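Side-chain contacts in 3-hydroxyisobutyryl-CoA hydrolase (Mycobacterium thermoresistibile, PDB 4HDT), which probably hydrolyses the thioester of 3-hydroxy-2-methylpropanoyl-CoA, releasing 3-hydroxy-2-methylpropanoate and coenzyme A: residues I111-V116 / V190-I195; A173-A178 / M183-H188; A29-T34 / T60-R65; L24-A29 / G70-A75; M140-V143 / I148-V151. All coordinates share one frame; numbering follows the deposited sequence.

Contact 1: I111-V116 / V190-I195; sequences IMDGIV and VPHDKI. With ZN (zinc ion), chain C.
A zinc site and its second shell bring D113 and H192 together, a clear example of a carboxylate that positions a metal-binding histidine. The H192 ring uses its two nitrogens for different tasks. NE2 binds zinc at 2.0 Å, while ND1 donates to D113 OD1 at 2.8 Å in a fairly straight bond of 162°. This places the ring proton on ND1 and leaves the NE2 lone pair to the metal. The aspartate oxygen arrives at the edge of the imidazole, near its plane, and is used on its syn side. The carboxylate and ring planes stand 39° apart, and the side chains cross at about a right angle. H192 holds CG anti to the backbone N (chi1 176°), which carries the ring from a loop across to D113. Through the hydrogen bond the carboxylate probably makes the imidazole a somewhat stronger ligand, and it limits rotation of the ring. Water 1 lies 2.0 Å from the zinc, and E64 is a further ligand. D113 OD1 also accepts from T133 OG1, so two donors grip this one oxygen.

Beside the polar pair is a small apolar contact: I111 CG2 meets I195 CD1 at 3.8 Å and I195 CG2 at the same distance, the two side chains sliding past each other in opposite directions. I111 belongs to strand 108-112 and also rests on L58 and T60 of strand 56-61. I195 opens helix 195-205 and packs on V131 of strand 129-132, so the helix start lies against the sheet beside the zinc site.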
# COMPACT_ATOMS: atom_id res chain seq x y z
N ILE A 111 7.55 -11.32 1.84
CA ILE A 111 8.81 -10.81 2.39
C ILE A 111 8.93 -9.32 2.10
O ILE A 111 9.50 -8.89 1.10
CB ILE A 111 10.06 -11.56 1.87
CG1 ILE A 111 9.89 -13.08 1.96
CG2 ILE A 111 11.33 -11.06 2.57
CD1 ILE A 111 9.71 -13.60 3.35
N MET A 112 8.36 -8.54 3.02
CA MET A 112 8.27 -7.09 2.87
C MET A 112 9.53 -6.46 3.49
O MET A 112 9.50 -5.70 4.46
CB MET A 112 6.96 -6.61 3.51
CG MET A 112 5.72 -7.01 2.69
SD MET A 112 4.19 -6.28 3.28
CE MET A 112 3.99 -7.27 4.73
N ASP A 113 10.64 -6.76 2.84
CA ASP A 113 11.97 -6.30 3.19
C ASP A 113 12.25 -4.99 2.48
O ASP A 113 11.71 -4.70 1.42
CB ASP A 113 12.93 -7.38 2.72
CG ASP A 113 14.37 -7.03 2.93
OD1 ASP A 113 14.77 -6.61 4.00
OD2 ASP A 113 15.12 -7.23 1.97
N GLY A 114 13.04 -4.14 3.10
CA GLY A 114 13.44 -2.90 2.45
C GLY A 114 12.30 -1.98 2.06
O GLY A 114 11.27 -1.88 2.75
N ILE A 115 12.43 -1.33 0.92
CA ILE A 115 11.40 -0.40 0.45
C ILE A 115 10.13 -1.18 0.03
O ILE A 115 10.19 -2.04 -0.82
CB ILE A 115 11.94 0.42 -0.75
CG1 ILE A 115 13.08 1.34 -0.29
CG2 ILE A 115 10.84 1.24 -1.40
CD1 ILE A 115 13.87 1.96 -1.43
N VAL A 116 9.00 -0.84 0.63
CA VAL A 116 7.73 -1.48 0.33
C VAL A 116 6.66 -0.36 0.36
O VAL A 116 6.25 0.13 1.42
CB VAL A 116 7.36 -2.54 1.39
CG1 VAL A 116 6.07 -3.23 0.99
CG2 VAL A 116 8.46 -3.61 1.60
N VAL A 190 11.94 -10.48 11.00
CA VAL A 190 13.10 -11.32 10.73
C VAL A 190 14.18 -10.35 10.24
O VAL A 190 13.94 -9.65 9.26
CB VAL A 190 12.85 -12.39 9.62
CG1 VAL A 190 14.12 -13.17 9.29
CG2 VAL A 190 11.78 -13.40 10.02
N PRO A 191 15.37 -10.30 10.90
CA PRO A 191 16.45 -9.42 10.38
C PRO A 191 16.84 -9.71 8.92
O PRO A 191 16.77 -10.83 8.47
CB PRO A 191 17.62 -9.68 11.35
CG PRO A 191 17.02 -10.31 12.56
CD PRO A 191 15.77 -11.01 12.13
N HIS A 192 17.22 -8.67 8.17
CA HIS A 192 17.47 -8.77 6.71
C HIS A 192 18.46 -9.88 6.24
O HIS A 192 18.29 -10.49 5.15
CB HIS A 192 17.96 -7.41 6.22
CG HIS A 192 18.34 -7.43 4.78
ND1 HIS A 192 17.48 -7.04 3.79
CD2 HIS A 192 19.45 -7.88 4.16
CE1 HIS A 192 18.07 -7.20 2.62
NE2 HIS A 192 19.25 -7.73 2.82
N ASP A 193 19.45 -10.09 7.05
CA ASP A 193 20.56 -11.03 6.80
C ASP A 193 20.21 -12.37 7.52
O ASP A 193 21.09 -13.10 8.02
CB ASP A 193 21.85 -10.46 7.39
CG ASP A 193 22.00 -10.79 8.86
OD1 ASP A 193 20.99 -10.65 9.55
OD2 ASP A 193 23.12 -11.17 9.31
N LYS A 194 18.92 -12.61 7.62
CA LYS A 194 18.38 -13.94 7.91
C LYS A 194 17.20 -14.27 6.97
O LYS A 194 16.65 -15.36 7.04
CB LYS A 194 17.98 -14.06 9.36
N ILE A 195 16.83 -13.35 6.06
CA ILE A 195 15.70 -13.58 5.14
C ILE A 195 15.98 -14.71 4.22
O ILE A 195 15.10 -15.44 3.82
CB ILE A 195 15.37 -12.34 4.26
CG1 ILE A 195 14.48 -11.38 5.04
CG2 ILE A 195 14.69 -12.71 2.93
CD1 ILE A 195 13.24 -11.96 5.68
ZN ZN C . 20.46 -8.52 1.40
O HOH W 1 19.44 -10.20 0.89

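Contact 2: A173-A178 / M183-H188; sequences APFSGA and MGFADH
F175 meets M183 and F185 in two different ways, and together they illustrate how one aromatic ring can use both a face and an edge. The first interaction is CH-pi. In the M183 conformer described here, of two modelled, the methyl CE sits over the centre of the F175 ring, 3.4 Å from the centroid and 6° off the ring normal. M183 SD stands farther out above the same face, 5.0 Å from the centroid, which makes this a Met-aromatic contact led by the methyl. The two side chains approach from opposite directions, and the bend of the methionine at chi3 turns CE down onto the ring.

The second interaction is a T-shaped aromatic pair. F175 points the CZ end of its edge at one face of F185, with CZ 4.2 Å from F185 CD2 and the planes at 80°. The methyl comes from above the F175 plane while F185 lies near that plane, so neither blocks the other.

All three side chains are buried around helix 177-183, which S176 caps at its start and G184 ends in a Schellman motif. F175 and F185 both touch A180 of this helix; F175 also rests on L223 of helix 222-225, and F185 on L156 and L157 of helix 153-158.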
# COMPACT_ATOMS: atom_id res chain seq x y z
N ALA A 173 4.44 9.47 4.97
CA ALA A 173 5.81 9.19 5.43
C ALA A 173 6.05 7.70 5.63
O ALA A 173 5.16 6.94 6.02
CB ALA A 173 6.07 9.93 6.73
N PRO A 174 7.30 7.26 5.41
CA PRO A 174 7.64 5.88 5.72
C PRO A 174 7.65 5.54 7.20
O PRO A 174 7.94 6.41 8.08
CB PRO A 174 9.03 5.71 5.11
CG PRO A 174 9.61 7.07 5.13
CD PRO A 174 8.48 8.05 5.00
N PHE A 175 7.37 4.28 7.47
CA PHE A 175 7.42 3.70 8.82
C PHE A 175 8.18 2.36 8.80
O PHE A 175 8.41 1.78 7.73
CB PHE A 175 5.99 3.58 9.43
CG PHE A 175 4.96 2.88 8.56
CD1 PHE A 175 4.80 1.50 8.60
CD2 PHE A 175 4.14 3.64 7.72
CE1 PHE A 175 3.81 0.88 7.84
CE2 PHE A 175 3.18 3.03 6.93
CZ PHE A 175 3.02 1.64 7.00
N SER A 176 8.64 1.90 9.96
CA SER A 176 9.55 0.75 10.07
C SER A 176 8.82 -0.58 10.05
O SER A 176 7.58 -0.60 10.12
CB SER A 176 10.37 0.86 11.35
OG SER A 176 9.51 0.62 12.47
N GLY A 177 9.57 -1.67 10.06
CA GLY A 177 9.00 -2.99 10.25
C GLY A 177 8.22 -3.11 11.56
O GLY A 177 7.11 -3.62 11.56
N ALA A 178 8.79 -2.60 12.64
CA ALA A 178 8.13 -2.72 13.94
C ALA A 178 6.83 -1.91 13.92
O ALA A 178 5.81 -2.36 14.46
CB ALA A 178 9.06 -2.22 15.05
N MET A 183 0.82 -1.48 13.28
CA MET A 183 -0.32 -0.96 12.53
C MET A 183 -1.16 -2.04 11.86
O MET A 183 -2.19 -1.71 11.30
CB MET A 183 0.11 0.12 11.54
CG MET A 183 0.22 1.50 12.21
SD MET A 183 0.16 2.80 10.95
CE MET A 183 1.68 2.27 10.22
N GLY A 184 -0.76 -3.31 11.97
CA GLY A 184 -1.55 -4.38 11.38
C GLY A 184 -1.26 -4.61 9.92
O GLY A 184 -2.03 -5.27 9.24
N PHE A 185 -0.11 -4.10 9.47
CA PHE A 185 0.33 -4.30 8.06
C PHE A 185 1.24 -5.52 7.90
O PHE A 185 1.56 -5.95 6.79
CB PHE A 185 1.09 -3.06 7.54
CG PHE A 185 0.22 -1.91 7.10
CD1 PHE A 185 -0.68 -1.30 7.96
CD2 PHE A 185 0.33 -1.38 5.82
CE1 PHE A 185 -1.45 -0.22 7.59
CE2 PHE A 185 -0.46 -0.28 5.43
CZ PHE A 185 -1.34 0.32 6.32
N ALA A 186 1.70 -6.07 9.03
CA ALA A 186 2.58 -7.24 9.03
C ALA A 186 2.44 -7.98 10.35
O ALA A 186 1.88 -7.44 11.30
CB ALA A 186 4.03 -6.83 8.79
N ASP A 187 3.00 -9.17 10.37
CA ASP A 187 2.83 -10.15 11.45
C ASP A 187 4.16 -10.49 12.20
O ASP A 187 4.14 -10.72 13.41
CB ASP A 187 2.27 -11.43 10.86
CG ASP A 187 0.95 -11.23 10.10
OD1 ASP A 187 -0.03 -10.71 10.76
OD2 ASP A 187 0.89 -11.62 8.90
N HIS A 188 5.26 -10.64 11.45
CA HIS A 188 6.50 -11.24 11.98
C HIS A 188 7.71 -10.40 11.54
O HIS A 188 7.68 -9.77 10.48
CB HIS A 188 6.70 -12.65 11.45
CG HIS A 188 5.50 -13.55 11.64
ND1 HIS A 188 5.14 -14.02 12.87
CD2 HIS A 188 4.59 -14.02 10.76
CE1 HIS A 188 4.05 -14.77 12.75
NE2 HIS A 188 3.70 -14.78 11.48

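Contact 3: A29-T34 / T60-R65; sequences AINSLT and TGAGER. With ZN (zinc ion), chain C.
Chi1 of N31 (-55°) sets CG beside the backbone N and sends the amide toward A62, while a bend at chi3 of R65 (70°) lays its guanidinium beneath the tip of I30. The hydrogen bond of the N31 amide is the more specific of the two: N31 ND2 donates to A62 O at 3.0 Å, with an angle of 160°. The acceptor lies close to the amide plane, and the donor meets a carbonyl lone pair in the carbonyl plane. The same nitrogen passes 3.5 Å from G61 CA. N31 has more partners: OD1 accepts from R26 N, and ND2 also donates to L67 O, so both ends of the amide are fixed.

I30 approaches R65 from over one face. CD1 sits above the centre of the guanidinium, 3.6 Å from CZ, and the two side chains cross at about a right angle. R65 is exposed and has two modelled conformers, so this contact is probably the more variable one.

I30 and N31 occupy the middle of a type I' beta turn running from A29 to S32. The turn is tied to the loop after strand 56-61, where E64 OE1 binds zinc at 1.9 Å, together with H192 of the same chain.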
# COMPACT_ATOMS: atom_id res chain seq x y z
N ALA A 29 14.29 -0.94 -11.07
CA ALA A 29 13.12 -0.09 -10.75
C ALA A 29 12.56 -0.40 -9.32
O ALA A 29 11.41 -0.09 -9.02
CB ALA A 29 12.01 -0.28 -11.78
N ILE A 30 13.37 -1.06 -8.51
CA ILE A 30 12.94 -1.55 -7.20
C ILE A 30 11.63 -2.30 -7.35
O ILE A 30 10.68 -2.19 -6.56
CB ILE A 30 12.92 -0.48 -6.10
CG1 ILE A 30 14.15 0.44 -6.20
CG2 ILE A 30 12.90 -1.16 -4.74
CD1 ILE A 30 14.18 1.50 -5.11
N ASN A 31 11.60 -3.12 -8.39
CA ASN A 31 10.50 -4.04 -8.62
C ASN A 31 9.12 -3.38 -8.77
O ASN A 31 8.08 -4.03 -8.47
CB ASN A 31 10.52 -5.15 -7.56
CG ASN A 31 11.86 -5.87 -7.49
OD1 ASN A 31 12.43 -6.24 -8.53
ND2 ASN A 31 12.32 -6.18 -6.27
N SER A 32 9.08 -2.14 -9.28
CA SER A 32 7.77 -1.51 -9.49
C SER A 32 6.86 -2.37 -10.40
O SER A 32 7.33 -3.00 -11.34
CB SER A 32 7.86 -0.07 -9.95
OG SER A 32 8.46 0.02 -11.19
N LEU A 33 5.55 -2.37 -10.13
CA LEU A 33 4.62 -3.31 -10.77
C LEU A 33 4.11 -2.79 -12.10
O LEU A 33 3.62 -1.66 -12.19
CB LEU A 33 3.38 -3.56 -9.90
CG LEU A 33 3.65 -4.06 -8.52
CD1 LEU A 33 2.30 -4.20 -7.81
CD2 LEU A 33 4.34 -5.40 -8.57
N THR A 34 4.17 -3.66 -13.09
CA THR A 34 3.55 -3.42 -14.38
C THR A 34 2.24 -4.22 -14.43
O THR A 34 1.98 -5.11 -13.60
CB THR A 34 4.43 -3.93 -15.53
OG1 THR A 34 4.60 -5.34 -15.42
CG2 THR A 34 5.81 -3.25 -15.55
N THR A 60 8.61 -12.73 -2.93
CA THR A 60 9.82 -11.96 -2.63
C THR A 60 10.13 -11.03 -3.82
O THR A 60 9.46 -11.08 -4.84
CB THR A 60 11.05 -12.85 -2.37
OG1 THR A 60 11.43 -13.54 -3.57
CG2 THR A 60 10.83 -13.84 -1.35
N GLY A 61 11.09 -10.15 -3.63
CA GLY A 61 11.59 -9.27 -4.69
C GLY A 61 13.07 -9.45 -4.94
O GLY A 61 13.85 -9.75 -4.02
N ALA A 62 13.49 -9.27 -6.21
CA ALA A 62 14.88 -9.45 -6.56
C ALA A 62 15.67 -8.25 -6.05
O ALA A 62 15.09 -7.20 -5.81
CB ALA A 62 15.01 -9.58 -8.05
N GLY A 63 16.98 -8.42 -5.93
CA GLY A 63 17.85 -7.34 -5.48
C GLY A 63 17.84 -7.20 -3.96
O GLY A 63 17.48 -8.12 -3.21
N GLU A 64 18.28 -6.04 -3.52
CA GLU A 64 18.64 -5.83 -2.13
C GLU A 64 17.90 -4.66 -1.50
O GLU A 64 17.96 -4.51 -0.31
CB GLU A 64 20.15 -5.53 -2.07
CG GLU A 64 21.04 -6.73 -2.35
CD GLU A 64 20.99 -7.77 -1.28
OE1 GLU A 64 20.61 -7.38 -0.14
OE2 GLU A 64 21.25 -8.96 -1.55
N ARG A 65 17.26 -3.79 -2.30
CA ARG A 65 16.73 -2.51 -1.80
C ARG A 65 15.28 -2.54 -1.36
O ARG A 65 14.83 -1.63 -0.68
CB ARG A 65 16.90 -1.43 -2.87
CG ARG A 65 18.36 -1.16 -3.25
CD ARG A 65 18.48 -0.21 -4.43
NE ARG A 65 18.10 1.15 -4.06
CZ ARG A 65 17.74 2.11 -4.91
NH1 ARG A 65 17.67 1.87 -6.23
NH2 ARG A 65 17.44 3.32 -4.43
ZN ZN C . 20.46 -8.52 1.40
O HOH W 1 19.44 -10.20 0.89

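Contact 4: L24-A29 / G70-A75; sequences LNRPKA and GGDVVA
The R26 guanidinium and the D72 carboxylate meet edge-on, without stacking: D72 OD2 comes to the guanidinium edge, a little tilted from its plane, and the contact uses neither face of the arginine. The two planes stand 37° apart. NH1 reaches OD2 at 3.1 Å with an N-H...O angle of 152°, forming a salt bridge through one bond. NH2 stays 3.9 Å from OD2, so the pairing is one-pronged and lacks the fork of two parallel hydrogen bonds. On the aspartate side, NH1 approaches OD2 from the anti side and well out of the carboxylate plane.

D72 holds CG anti to its backbone N (chi1 -175°) and the arginine chain bends at chi3; the side chains cross at about a right angle. NH1 is shared, since it also donates to S32 OG, its stronger partner.

The other carboxylate oxygen has separate work. D72 is the N-cap of helix 73-81, and its OD1 accepts from A75 N at 3.2 Å, the donor standing above the carboxylate plane. In the turn that carries the arginine, A29 N donates to R26 O at 2.9 Å.

One carboxylate thus divides its oxygens between a cationic side chain and the backbone of a helix start. Both surroundings are electropositive, and would probably stabilise the negative charge of D72. With a single bond and a shared NH1, the bridge itself is probably a modest, orienting tie on a partly exposed surface.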
# COMPACT_ATOMS: atom_id res chain seq x y z
N LEU A 24 9.31 -10.89 -7.70
CA LEU A 24 9.20 -9.69 -8.50
C LEU A 24 10.61 -9.36 -9.03
O LEU A 24 11.57 -9.49 -8.28
CB LEU A 24 8.74 -8.53 -7.64
CG LEU A 24 7.40 -8.75 -6.97
CD1 LEU A 24 7.05 -7.52 -6.20
CD2 LEU A 24 6.31 -9.09 -7.98
N ASN A 25 10.73 -9.03 -10.32
CA ASN A 25 12.07 -9.03 -10.95
C ASN A 25 12.26 -7.87 -11.91
O ASN A 25 12.57 -8.06 -13.09
CB ASN A 25 12.33 -10.38 -11.63
CG ASN A 25 13.75 -10.51 -12.16
OD1 ASN A 25 14.72 -10.06 -11.51
ND2 ASN A 25 13.88 -11.08 -13.35
N ARG A 26 12.14 -6.66 -11.39
CA ARG A 26 12.61 -5.46 -12.07
C ARG A 26 13.50 -4.69 -11.07
O ARG A 26 13.16 -3.60 -10.62
CB ARG A 26 11.45 -4.61 -12.54
CG ARG A 26 10.44 -5.39 -13.39
CD ARG A 26 9.66 -4.53 -14.36
NE ARG A 26 9.16 -3.33 -13.78
CZ ARG A 26 8.92 -2.19 -14.42
NH1 ARG A 26 8.44 -1.16 -13.73
NH2 ARG A 26 9.09 -2.09 -15.75
N PRO A 27 14.62 -5.30 -10.68
CA PRO A 27 15.35 -4.67 -9.56
C PRO A 27 15.90 -3.25 -9.82
O PRO A 27 16.03 -2.48 -8.86
CB PRO A 27 16.48 -5.66 -9.27
CG PRO A 27 16.62 -6.46 -10.51
CD PRO A 27 15.22 -6.58 -11.07
N LYS A 28 16.20 -2.92 -11.08
CA LYS A 28 16.67 -1.57 -11.37
C LYS A 28 15.56 -0.52 -11.10
O LYS A 28 15.91 0.65 -10.82
CB LYS A 28 17.21 -1.47 -12.79
CG LYS A 28 18.48 -2.27 -12.98
CD LYS A 28 18.96 -2.33 -14.42
CE LYS A 28 20.17 -3.24 -14.53
NZ LYS A 28 20.85 -3.09 -15.85
N ALA A 29 14.29 -0.94 -11.07
CA ALA A 29 13.12 -0.09 -10.75
C ALA A 29 12.56 -0.40 -9.32
O ALA A 29 11.41 -0.09 -9.02
CB ALA A 29 12.01 -0.28 -11.78
N GLY A 70 6.33 0.32 -5.59
CA GLY A 70 5.04 0.81 -6.02
C GLY A 70 4.60 0.24 -7.35
O GLY A 70 5.22 -0.68 -7.91
N GLY A 71 3.45 0.71 -7.81
CA GLY A 71 3.09 0.50 -9.22
C GLY A 71 4.01 1.37 -10.08
O GLY A 71 4.55 2.37 -9.63
N ASP A 72 4.17 1.00 -11.37
CA ASP A 72 4.91 1.81 -12.30
C ASP A 72 4.16 3.12 -12.59
O ASP A 72 3.11 3.13 -13.25
CB ASP A 72 5.17 1.00 -13.57
CG ASP A 72 6.04 1.73 -14.57
OD1 ASP A 72 5.80 2.92 -14.78
OD2 ASP A 72 6.92 1.09 -15.16
N VAL A 73 4.67 4.22 -12.03
CA VAL A 73 3.98 5.53 -12.12
C VAL A 73 4.01 6.18 -13.49
O VAL A 73 3.11 6.95 -13.81
CB VAL A 73 4.48 6.58 -11.08
CG1 VAL A 73 4.09 6.12 -9.68
CG2 VAL A 73 5.98 6.83 -11.23
N VAL A 74 5.06 5.89 -14.29
CA VAL A 74 5.19 6.40 -15.65
C VAL A 74 3.99 5.96 -16.50
O VAL A 74 3.44 6.73 -17.29
CB VAL A 74 6.50 5.91 -16.34
CG1 VAL A 74 6.56 6.34 -17.79
CG2 VAL A 74 7.74 6.39 -15.58
N ALA A 75 3.60 4.70 -16.35
CA ALA A 75 2.49 4.18 -17.15
C ALA A 75 1.14 4.82 -16.77
O ALA A 75 0.28 5.07 -17.64
CB ALA A 75 2.45 2.67 -16.98

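Contact 5: M140-V143 / I148-V151; sequences MPEV and IPDV
E142 packs along I148 and P149 for its whole length before its carboxylate turns to D150. CB lies 3.5 Å from I148 C, close against the peptide that leads into the proline. CG passes near I148 O and P149 CA. At chi2 (82°) the chain bends, bringing CD within 3.6 Å of P149 CA and folding the carboxylate over the proline. There the two oxygens part: OE1 touches the ring, 3.7 Å from P149 CG, while OE2 faces the aspartate. E142 OE2 and D150 OD1 are 3.8 Å apart, with the carboxylate planes at 74°. Water 2 joins them, donating to E142 OE2 at 2.5 Å and to D150 OD1 at 2.6 Å.

The proline is also met by M140, in the conformer described of two modelled. Its chain bends at chi2 and chi3, placing CE 3.8 Å from P149 CB and 3.6 Å from D150 O. D150 OD2 is hydrogen-bonded to Y95 OH of helix 85-103, which steadies the carboxylate.

Two buried acidic groups thus lie close together, bridged by a water that gives a hydrogen to each. Y95 helps hold one of them in place, and packing on the proline probably limits the other. The arrangement recalls enoyl-CoA hydratase, a crotonase relative in which two glutamates hold the reacting water, and it is consistent with a polar pocket suited to placing a water precisely.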
# COMPACT_ATOMS: atom_id res chain seq x y z
N MET A 140 2.50 4.52 2.43
CA MET A 140 1.45 4.83 1.46
C MET A 140 1.57 6.31 1.11
O MET A 140 0.94 7.17 1.72
CB MET A 140 0.06 4.46 2.02
CG MET A 140 -0.08 2.97 2.36
SD MET A 140 0.05 1.87 0.94
CE MET A 140 -1.40 2.33 -0.03
N PRO A 141 2.44 6.63 0.14
CA PRO A 141 2.85 8.02 -0.14
C PRO A 141 2.05 8.75 -1.23
O PRO A 141 2.47 9.83 -1.72
CB PRO A 141 4.27 7.79 -0.62
CG PRO A 141 4.13 6.58 -1.45
CD PRO A 141 3.19 5.68 -0.70
N GLU A 142 0.88 8.20 -1.53
CA GLU A 142 0.05 8.61 -2.66
C GLU A 142 -0.26 10.11 -2.68
O GLU A 142 -0.28 10.75 -3.70
CB GLU A 142 -1.23 7.78 -2.66
CG GLU A 142 -1.00 6.33 -3.14
CD GLU A 142 -0.48 5.36 -2.10
OE1 GLU A 142 -0.31 5.72 -0.91
OE2 GLU A 142 -0.34 4.14 -2.45
N VAL A 143 -0.53 10.71 -1.52
CA VAL A 143 -0.90 12.13 -1.51
C VAL A 143 0.20 13.07 -2.03
O VAL A 143 -0.07 14.20 -2.42
CB VAL A 143 -1.34 12.59 -0.11
CG1 VAL A 143 -2.64 11.93 0.31
CG2 VAL A 143 -0.27 12.38 0.98
N ILE A 148 -4.54 8.92 -4.01
CA ILE A 148 -5.11 8.49 -2.74
C ILE A 148 -4.69 7.04 -2.53
O ILE A 148 -4.75 6.25 -3.49
CB ILE A 148 -6.65 8.66 -2.74
CG1 ILE A 148 -7.07 10.14 -2.92
CG2 ILE A 148 -7.27 8.07 -1.48
CD1 ILE A 148 -7.17 10.64 -4.34
N PRO A 149 -4.31 6.65 -1.29
CA PRO A 149 -3.93 5.26 -1.04
C PRO A 149 -4.96 4.28 -1.57
O PRO A 149 -6.16 4.41 -1.27
CB PRO A 149 -3.81 5.18 0.49
CG PRO A 149 -3.41 6.58 0.87
CD PRO A 149 -4.11 7.50 -0.10
N ASP A 150 -4.49 3.34 -2.35
CA ASP A 150 -5.34 2.31 -2.96
C ASP A 150 -4.83 0.94 -2.60
O ASP A 150 -4.30 0.74 -1.55
CB ASP A 150 -5.43 2.57 -4.48
CG ASP A 150 -4.10 2.40 -5.23
OD1 ASP A 150 -3.01 2.47 -4.58
OD2 ASP A 150 -4.19 2.18 -6.50
N VAL A 151 -5.04 -0.03 -3.47
CA VAL A 151 -4.64 -1.42 -3.31
C VAL A 151 -5.04 -2.04 -1.95
O VAL A 151 -4.38 -2.93 -1.45
CB VAL A 151 -3.15 -1.65 -3.70
CG1 VAL A 151 -2.92 -1.26 -5.17
CG2 VAL A 151 -2.19 -0.90 -2.80
O HOH W 2 -0.58 3.44 -4.80

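In the fold
The five contacts belong to one crotonase-like domain. Contacts 3 and 4 share A29 and lie about 7 Å apart between centres; contact 3 falls within the span of chain that contact 4 brackets. Contact 1 follows both along the chain, and meets contact 3, about 12 Å away between centres, across neighbouring strands 56-61 and 108-112 and at a common zinc ion and water. Contacts 5 and 2 come in that order between the two halves of contact 1; contact 2 touches it where M112 packs on F185 and A186. Contact 5, about 16 Å or more from the rest between centres, lies nearest the chain's centre. The zinc-linked contacts 1 and 3 thus lie away from the buried acidic pair.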